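Putative dioxygenase (Nostoc punctiforme, PDB 2PEB) probably acts as a metal-dependent dioxygenase of the Dopa 4,5-dioxygenase family and carries a bound zinc ion. Local coordinates at residues L73-P86 against H95-L108. Residues are numbered along the deposited sequence; the frame is centred on the assembly and turned at random.
Sequences LMLNREGLDILVHP and HAVYSLWLGAALAL. With ZN (zinc ion), chain C; EDO (1,2-ethanediol), chain I; EDO (1,2-ethanediol), chain F.
Leu83 and Trp101 face each other as a non-hydrogen-bonded pair between antiparallel strands 82-86 and 100-102, and show how an aromatic ring can tie a strand to its neighbour. Leu83 CB sits 3.8 Å from the centroid of the six-membered ring, 13° off its normal, a CH-pi contact; CG stands anti to the backbone N (chi1 175°), which brings the branch over the indole, and CD1 covers the rim of the same face. Ala105 CA and Leu106 N close over the opposite face, holding the indole between strand and returning loop. On Leu83's own side of the ring, its CD2 meets Leu108 CD1 tip to tip at 3.8 Å.

On the other side of the sheet Val84 and Leu100 lie side by side, and Leu102 CD1 packs 3.7 Å from Leu73 CB of helix 66-76. The Arg77 guanidinium lies flat over Gly103, whose N is 3.5 Å above its centre. Asp81 OD1 receives Ala104 N at 2.7 Å, nearly straight but from above the carboxylate plane. At the far end the rings of His85 and His95 lie against each other obliquely, planes at 32°; His85 NE2 binds zinc.

His13 and His15 of strand 11-18 complete the protein ligands of the metal. Leu73 rests on Val29 of helix 23-36. Strand 11-18 borders 82-87 opposite 100-102, whose Trp101 makes backbone hydrogen bonds to the second subunit.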
ATOM      1  N   LEU A  73      -8.589   5.729  -1.215  1.00 24.57           N
ATOM      2  CA  LEU A  73      -7.440   6.427  -1.759  1.00 25.70           C
ATOM      3  C   LEU A  73      -6.819   5.718  -2.973  1.00 24.13           C
ATOM      4  O   LEU A  73      -6.358   6.356  -3.925  1.00 26.39           O
ATOM      5  CB  LEU A  73      -6.405   6.628  -0.645  1.00 26.03           C
ATOM      6  CG  LEU A  73      -6.771   7.623   0.466  1.00 25.23           C
ATOM      7  CD1 LEU A  73      -5.723   7.541   1.603  1.00 28.52           C
ATOM      8  CD2 LEU A  73      -6.860   8.974  -0.157  1.00 27.03           C
HETATM    9  N   MSE A  74      -6.862   4.394  -2.960  1.00 28.34           N
HETATM   10  CA  MSE A  74      -6.413   3.638  -4.125  1.00 27.87           C
HETATM   11  C   MSE A  74      -7.053   4.113  -5.407  1.00 24.98           C
HETATM   12  O   MSE A  74      -6.413   4.259  -6.454  1.00 26.15           O
HETATM   13  CB  MSE A  74      -6.691   2.155  -3.949  1.00 26.06           C
HETATM   14  CG  MSE A  74      -5.583   1.416  -3.150  1.00 27.34           C
HETATM   15 SE   MSE A  74      -5.984  -0.277  -2.357  0.75 22.92          SE
HETATM   16  CE  MSE A  74      -4.912  -1.263  -3.478  1.00 24.20           C
ATOM     17  N   LEU A  75      -8.377   4.380  -5.289  1.00 26.56           N
ATOM     18  CA  LEU A  75      -9.187   4.694  -6.394  1.00 26.78           C
ATOM     19  C   LEU A  75      -9.253   6.201  -6.629  1.00 25.62           C
ATOM     20  O   LEU A  75      -9.470   6.644  -7.768  1.00 25.75           O
ATOM     21  CB  LEU A  75     -10.611   4.174  -6.210  1.00 26.35           C
ATOM     22  CG  LEU A  75     -10.807   2.669  -6.102  1.00 32.42           C
ATOM     23  CD1 LEU A  75     -12.326   2.321  -6.005  1.00 24.33           C
ATOM     24  CD2 LEU A  75     -10.185   2.000  -7.285  1.00 35.23           C
ATOM     25  N   ASN A  76      -9.045   7.010  -5.587  1.00 25.12           N
ATOM     26  CA  ASN A  76      -9.428   8.442  -5.638  1.00 22.64           C
ATOM     27  C   ASN A  76      -8.290   9.422  -5.334  1.00 25.07           C
ATOM     28  O   ASN A  76      -8.510  10.643  -5.255  1.00 27.21           O
ATOM     29  CB  ASN A  76     -10.595   8.737  -4.684  1.00 21.18           C
ATOM     30  CG  ASN A  76     -11.859   8.093  -5.111  1.00 29.12           C
ATOM     31  OD1 ASN A  76     -12.483   8.555  -6.068  1.00 30.11           O
ATOM     32  ND2 ASN A  76     -12.273   7.053  -4.413  1.00 27.46           N
ATOM     33  N   ARG A  77      -7.069   8.906  -5.226  1.00 24.77           N
ATOM     34  CA  ARG A  77      -5.924   9.759  -4.951  1.00 26.18           C
ATOM     35  C   ARG A  77      -5.540  10.733  -6.077  1.00 26.89           C
ATOM     36  O   ARG A  77      -4.711  11.633  -5.873  1.00 26.81           O
ATOM     37  CB  ARG A  77      -4.726   8.942  -4.540  1.00 28.31           C
ATOM     38  CG  ARG A  77      -4.176   8.085  -5.603  1.00 28.01           C
ATOM     39  CD  ARG A  77      -3.004   7.339  -5.062  1.00 25.10           C
ATOM     40  NE  ARG A  77      -2.529   6.414  -6.079  1.00 25.52           N
ATOM     41  CZ  ARG A  77      -1.741   6.749  -7.102  1.00 28.46           C
ATOM     42  NH1 ARG A  77      -1.192   7.968  -7.209  1.00 30.96           N
ATOM     43  NH2 ARG A  77      -1.428   5.816  -8.000  1.00 30.24           N
ATOM     44  N   GLU A  78      -6.121  10.563  -7.255  1.00 26.05           N
ATOM     45  CA  GLU A  78      -5.900  11.452  -8.359  1.00 27.74           C
ATOM     46  C   GLU A  78      -4.423  11.804  -8.535  1.00 27.22           C
ATOM     47  O   GLU A  78      -4.062  12.975  -8.716  1.00 27.63           O
ATOM     48  CB  GLU A  78      -6.706  12.722  -8.163  1.00 27.96           C
ATOM     49  CG  GLU A  78      -8.168  12.537  -8.299  1.00 35.31           C
ATOM     50  CD  GLU A  78      -8.867  13.878  -8.380  1.00 50.50           C
ATOM     51  OE1 GLU A  78      -8.724  14.560  -9.429  1.00 54.58           O
ATOM     52  OE2 GLU A  78      -9.542  14.251  -7.392  1.00 58.67           O
ATOM     53  N   GLY A  79      -3.580  10.786  -8.550  1.00 23.99           N
ATOM     54  CA  GLY A  79      -2.204  10.947  -8.924  1.00 24.53           C
ATOM     55  C   GLY A  79      -1.300  11.403  -7.808  1.00 24.83           C
ATOM     56  O   GLY A  79      -0.103  11.531  -8.030  1.00 27.21           O
ATOM     57  N   LEU A  80      -1.856  11.645  -6.624  1.00 25.50           N
ATOM     58  CA  LEU A  80      -1.036  12.046  -5.469  1.00 26.96           C
ATOM     59  C   LEU A  80      -0.242  10.868  -4.912  1.00 27.72           C
ATOM     60  O   LEU A  80      -0.695   9.723  -4.954  1.00 27.46           O
ATOM     61  CB  LEU A  80      -1.943  12.584  -4.362  1.00 28.83           C
ATOM     62  CG  LEU A  80      -2.679  13.865  -4.728  1.00 31.47           C
ATOM     63  CD1 LEU A  80      -3.683  14.185  -3.598  1.00 33.06           C
ATOM     64  CD2 LEU A  80      -1.715  15.047  -4.980  1.00 30.03           C
ATOM     65  N   ASP A  81       0.953  11.144  -4.409  1.00 23.68           N
ATOM     66  CA  ASP A  81       1.714  10.098  -3.729  1.00 27.41           C
ATOM     67  C   ASP A  81       1.327  10.116  -2.261  1.00 26.65           C
ATOM     68  O   ASP A  81       1.218  11.213  -1.653  1.00 26.02           O
ATOM     69  CB  ASP A  81       3.214  10.326  -3.883  1.00 27.91           C
ATOM     70  CG  ASP A  81       3.635  10.432  -5.345  1.00 29.83           C
ATOM     71  OD1 ASP A  81       3.144   9.602  -6.150  1.00 29.15           O
ATOM     72  OD2 ASP A  81       4.426  11.338  -5.719  1.00 30.30           O
ATOM     73  N   ILE A  82       1.123   8.928  -1.699  1.00 22.48           N
ATOM     74  CA  ILE A  82       0.582   8.764  -0.370  1.00 23.66           C
ATOM     75  C   ILE A  82       1.292   7.629   0.337  1.00 26.11           C
ATOM     76  O   ILE A  82       1.340   6.499  -0.105  1.00 25.36           O
ATOM     77  CB  ILE A  82      -0.955   8.502  -0.389  1.00 23.19           C
ATOM     78  CG1 ILE A  82      -1.693   9.631  -1.066  1.00 25.07           C
ATOM     79  CG2 ILE A  82      -1.535   8.374   0.975  1.00 23.96           C
ATOM     80  CD1 ILE A  82      -3.146   9.343  -1.219  1.00 27.88           C
ATOM     81  N   LEU A  83       1.929   7.991   1.433  1.00 26.69           N
ATOM     82  CA  LEU A  83       2.431   7.065   2.391  1.00 25.33           C
ATOM     83  C   LEU A  83       1.387   6.644   3.406  1.00 26.38           C
ATOM     84  O   LEU A  83       0.726   7.482   4.030  1.00 26.40           O
ATOM     85  CB  LEU A  83       3.564   7.735   3.147  1.00 26.08           C
ATOM     86  CG  LEU A  83       4.162   6.945   4.311  1.00 25.44           C
ATOM     87  CD1 LEU A  83       4.943   5.733   3.782  1.00 26.02           C
ATOM     88  CD2 LEU A  83       5.111   7.816   5.168  1.00 27.84           C
ATOM     89  N   VAL A  84       1.217   5.353   3.597  1.00 26.09           N
ATOM     90  CA  VAL A  84       0.434   4.847   4.709  1.00 23.69           C
ATOM     91  C   VAL A  84       1.315   3.994   5.639  1.00 23.12           C
ATOM     92  O   VAL A  84       1.983   3.101   5.204  1.00 23.01           O
ATOM     93  CB  VAL A  84      -0.807   4.027   4.276  1.00 26.80           C
ATOM     94  CG1 VAL A  84      -1.597   3.511   5.540  1.00 24.36           C
ATOM     95  CG2 VAL A  84      -1.712   4.849   3.303  1.00 26.58           C
ATOM     96  N   HIS A  85       1.326   4.319   6.922  1.00 26.87           N
ATOM     97  CA  HIS A  85       2.150   3.619   7.873  1.00 28.80           C
ATOM     98  C   HIS A  85       1.325   3.274   9.095  1.00 26.84           C
ATOM     99  O   HIS A  85       0.383   3.973   9.436  1.00 25.26           O
ATOM    100  CB  HIS A  85       3.470   4.364   8.203  1.00 27.82           C
ATOM    101  CG  HIS A  85       3.318   5.568   9.081  1.00 27.53           C
ATOM    102  ND1 HIS A  85       3.091   5.461  10.433  1.00 26.09           N
ATOM    103  CD2 HIS A  85       3.394   6.900   8.821  1.00 26.48           C
ATOM    104  CE1 HIS A  85       2.975   6.677  10.960  1.00 26.81           C
ATOM    105  NE2 HIS A  85       3.170   7.568  10.007  1.00 29.33           N
ATOM    106  N   PRO A  86       1.656   2.154   9.721  1.00 22.75           N
ATOM    107  CA  PRO A  86       1.038   1.770  10.969  1.00 22.65           C
ATOM    108  C   PRO A  86       1.654   2.521  12.109  1.00 24.06           C
ATOM    109  O   PRO A  86       2.683   3.192  11.935  1.00 25.73           O
ATOM    110  CB  PRO A  86       1.357   0.289  11.059  1.00 20.83           C
ATOM    111  CG  PRO A  86       2.677   0.190  10.378  1.00 24.23           C
ATOM    112  CD  PRO A  86       2.677   1.147   9.307  1.00 24.99           C
ATOM    113  N   HIS A  95       7.700   3.814   9.687  1.00 23.13           N
ATOM    114  CA  HIS A  95       7.860   4.577   8.452  1.00 22.40           C
ATOM    115  C   HIS A  95       8.719   3.869   7.388  1.00 26.21           C
ATOM    116  O   HIS A  95       8.433   3.965   6.214  1.00 29.91           O
ATOM    117  CB  HIS A  95       8.526   5.888   8.778  1.00 23.28           C
ATOM    118  CG  HIS A  95       7.654   6.828   9.527  1.00 24.60           C
ATOM    119  ND1 HIS A  95       7.313   6.643  10.852  1.00 25.23           N
ATOM    120  CD2 HIS A  95       7.060   7.975   9.142  1.00 26.48           C
ATOM    121  CE1 HIS A  95       6.549   7.649  11.251  1.00 29.47           C
ATOM    122  NE2 HIS A  95       6.389   8.472  10.229  1.00 29.44           N
ATOM    123  N   ALA A  96       9.780   3.183   7.806  1.00 24.51           N
ATOM    124  CA  ALA A  96      10.727   2.660   6.856  1.00 27.28           C
ATOM    125  C   ALA A  96      10.440   1.240   6.334  1.00 28.40           C
ATOM    126  O   ALA A  96      10.813   0.916   5.201  1.00 30.14           O
ATOM    127  CB  ALA A  96      12.140   2.748   7.435  1.00 27.93           C
ATOM    128  N   VAL A  97       9.863   0.396   7.182  1.00 27.13           N
ATOM    129  CA  VAL A  97       9.778  -1.033   6.938  1.00 24.76           C
ATOM    130  C   VAL A  97       8.316  -1.469   6.794  1.00 24.98           C
ATOM    131  O   VAL A  97       7.975  -2.281   5.916  1.00 24.59           O
ATOM    132  CB  VAL A  97      10.456  -1.830   8.084  1.00 25.74           C
ATOM    133  CG1 VAL A  97      10.417  -3.299   7.831  1.00 24.10           C
ATOM    134  CG2 VAL A  97      11.933  -1.378   8.286  1.00 26.27           C
ATOM    135  N   TYR A  98       7.441  -0.928   7.647  1.00 20.61           N
ATOM    136  CA  TYR A  98       6.106  -1.444   7.765  1.00 21.56           C
ATOM    137  C   TYR A  98       5.133  -0.660   6.925  1.00 22.34           C
ATOM    138  O   TYR A  98       3.939  -0.901   7.044  1.00 25.29           O
ATOM    139  CB  TYR A  98       5.603  -1.458   9.231  1.00 23.85           C
ATOM    140  CG  TYR A  98       6.430  -2.221  10.222  1.00 25.71           C
ATOM    141  CD1 TYR A  98       7.138  -3.368   9.855  1.00 20.28           C
ATOM    142  CD2 TYR A  98       6.481  -1.815  11.540  1.00 23.62           C
ATOM    143  CE1 TYR A  98       7.849  -4.083  10.777  1.00 20.78           C
ATOM    144  CE2 TYR A  98       7.194  -2.517  12.469  1.00 23.00           C
ATOM    145  CZ  TYR A  98       7.901  -3.629  12.069  1.00 24.83           C
ATOM    146  OH  TYR A  98       8.612  -4.299  12.989  1.00 26.08           O
ATOM    147  N   SER A  99       5.597   0.276   6.117  1.00 26.00           N
ATOM    148  CA  SER A  99       4.712   1.185   5.445  1.00 26.30           C
ATOM    149  C   SER A  99       4.370   0.665   4.043  1.00 26.96           C
ATOM    150  O   SER A  99       4.920  -0.364   3.603  1.00 23.95           O
ATOM    151  CB  SER A  99       5.358   2.586   5.360  1.00 27.65           C
ATOM    152  OG  SER A  99       6.663   2.476   4.837  1.00 28.45           O
ATOM    153  N   LEU A 100       3.459   1.350   3.384  1.00 27.84           N
ATOM    154  CA  LEU A 100       3.162   1.126   1.974  1.00 26.53           C
ATOM    155  C   LEU A 100       3.001   2.463   1.292  1.00 27.27           C
ATOM    156  O   LEU A 100       2.723   3.470   1.964  1.00 26.77           O
ATOM    157  CB  LEU A 100       1.875   0.308   1.832  1.00 27.81           C
ATOM    158  CG  LEU A 100       0.570   0.916   2.270  1.00 28.10           C
ATOM    159  CD1 LEU A 100       0.044   1.937   1.241  1.00 28.29           C
ATOM    160  CD2 LEU A 100      -0.439  -0.246   2.577  1.00 38.31           C
ATOM    161  N   TRP A 101       3.041   2.434  -0.035  1.00 24.28           N
ATOM    162  CA  TRP A 101       2.965   3.626  -0.853  1.00 24.49           C
ATOM    163  C   TRP A 101       1.929   3.454  -1.934  1.00 26.83           C
ATOM    164  O   TRP A 101       1.868   2.380  -2.554  1.00 26.73           O
ATOM    165  CB  TRP A 101       4.291   3.946  -1.509  1.00 25.68           C
ATOM    166  CG  TRP A 101       5.235   4.619  -0.627  1.00 24.94           C
ATOM    167  CD1 TRP A 101       6.232   4.028   0.070  1.00 29.52           C
ATOM    168  CD2 TRP A 101       5.314   6.021  -0.360  1.00 28.34           C
ATOM    169  NE1 TRP A 101       6.933   4.966   0.768  1.00 29.14           N
ATOM    170  CE2 TRP A 101       6.406   6.207   0.504  1.00 28.54           C
ATOM    171  CE3 TRP A 101       4.596   7.145  -0.801  1.00 27.91           C
ATOM    172  CZ2 TRP A 101       6.785   7.455   0.969  1.00 29.61           C
ATOM    173  CZ3 TRP A 101       4.989   8.390  -0.345  1.00 25.52           C
ATOM    174  CH2 TRP A 101       6.070   8.533   0.531  1.00 24.57           C
ATOM    175  N   LEU A 102       1.141   4.507  -2.102  1.00 24.39           N
ATOM    176  CA  LEU A 102       0.271   4.689  -3.250  0.50 26.09           C
ATOM    177  C   LEU A 102       0.944   5.736  -4.130  1.00 25.75           C
ATOM    178  O   LEU A 102       1.376   6.759  -3.636  1.00 26.85           O
ATOM    179  CB  LEU A 102      -1.106   5.156  -2.804  0.50 23.89           C
ATOM    180  CG  LEU A 102      -1.720   4.475  -1.578  0.50 25.07           C
ATOM    181  CD1 LEU A 102      -3.112   5.048  -1.395  0.50 21.80           C
ATOM    182  CD2 LEU A 102      -1.755   2.965  -1.716  0.50 30.92           C
ATOM    183  N   GLY A 103       1.057   5.459  -5.424  1.00 26.05           N
ATOM    184  CA  GLY A 103       1.747   6.340  -6.345  1.00 28.20           C
ATOM    185  C   GLY A 103       3.215   6.006  -6.308  1.00 29.98           C
ATOM    186  O   GLY A 103       3.600   4.834  -6.242  1.00 36.67           O
ATOM    187  N   ALA A 104       4.054   7.015  -6.341  1.00 29.17           N
ATOM    188  CA  ALA A 104       5.476   6.779  -6.443  1.00 25.08           C
ATOM    189  C   ALA A 104       6.103   7.195  -5.113  1.00 29.90           C
ATOM    190  O   ALA A 104       5.855   8.302  -4.626  1.00 31.52           O
ATOM    191  CB  ALA A 104       6.063   7.557  -7.642  1.00 26.75           C
ATOM    192  N   ALA A 105       6.880   6.301  -4.512  1.00 30.40           N
ATOM    193  CA  ALA A 105       7.429   6.547  -3.189  1.00 29.95           C
ATOM    194  C   ALA A 105       8.366   7.733  -3.201  1.00 28.30           C
ATOM    195  O   ALA A 105       9.124   7.981  -4.165  1.00 28.13           O
ATOM    196  CB  ALA A 105       8.152   5.328  -2.651  1.00 31.44           C
ATOM    197  N   LEU A 106       8.328   8.457  -2.093  1.00 28.07           N
ATOM    198  CA  LEU A 106       9.302   9.483  -1.810  1.00 28.23           C
ATOM    199  C   LEU A 106      10.317   8.984  -0.809  1.00 28.96           C
ATOM    200  O   LEU A 106      10.108   7.979  -0.124  1.00 30.58           O
ATOM    201  CB  LEU A 106       8.594  10.730  -1.290  1.00 28.67           C
ATOM    202  CG  LEU A 106       7.454  11.243  -2.164  1.00 30.94           C
ATOM    203  CD1 LEU A 106       6.721  12.420  -1.487  1.00 31.94           C
ATOM    204  CD2 LEU A 106       7.930  11.649  -3.539  1.00 30.19           C
ATOM    205  N   ALA A 107      11.426   9.703  -0.735  1.00 28.10           N
ATOM    206  CA  ALA A 107      12.519   9.339   0.145  1.00 28.81           C
ATOM    207  C   ALA A 107      12.379  10.088   1.471  1.00 26.40           C
ATOM    208  O   ALA A 107      12.659  11.280   1.561  1.00 32.15           O
ATOM    209  CB  ALA A 107      13.861   9.639  -0.506  1.00 28.53           C
ATOM    210  N   LEU A 108      12.005   9.355   2.512  1.00 26.27           N
ATOM    211  CA  LEU A 108      11.812   9.908   3.846  0.50 25.51           C
ATOM    212  C   LEU A 108      13.145  10.054   4.582  1.00 23.89           C
ATOM    213  O   LEU A 108      14.053   9.235   4.393  1.00 25.18           O
ATOM    214  CB  LEU A 108      10.896   8.990   4.658  0.50 26.62           C
ATOM    215  CG  LEU A 108       9.593   8.532   3.975  0.50 25.49           C
ATOM    216  CD1 LEU A 108       8.888   7.560   4.871  0.50 26.51           C
ATOM    217  CD2 LEU A 108       8.687   9.723   3.659  0.50 24.54           C
TER
HETATM  218 ZN    ZN C 200       2.498   9.626  10.336  0.50 14.28          ZN
HETATM  219  C1  EDO I 202       0.195   2.917  -7.856  1.00 41.30           C
HETATM  220  O1  EDO I 202       0.473   2.969  -6.449  1.00 31.22           O
HETATM  221  C2  EDO I 202       1.295   2.138  -8.525  1.00 41.36           C
HETATM  222  O2  EDO I 202       2.539   2.606  -7.995  1.00 53.70           O
HETATM  223  C1  EDO F 203       8.372   1.475   2.342  1.00 38.57           C
HETATM  224  O1  EDO F 203       8.639   1.339   0.946  1.00 47.73           O
HETATM  225  C2  EDO F 203       7.965   0.107   2.820  1.00 33.91           C
HETATM  226  O2  EDO F 203       6.949  -0.391   1.926  1.00 26.43           O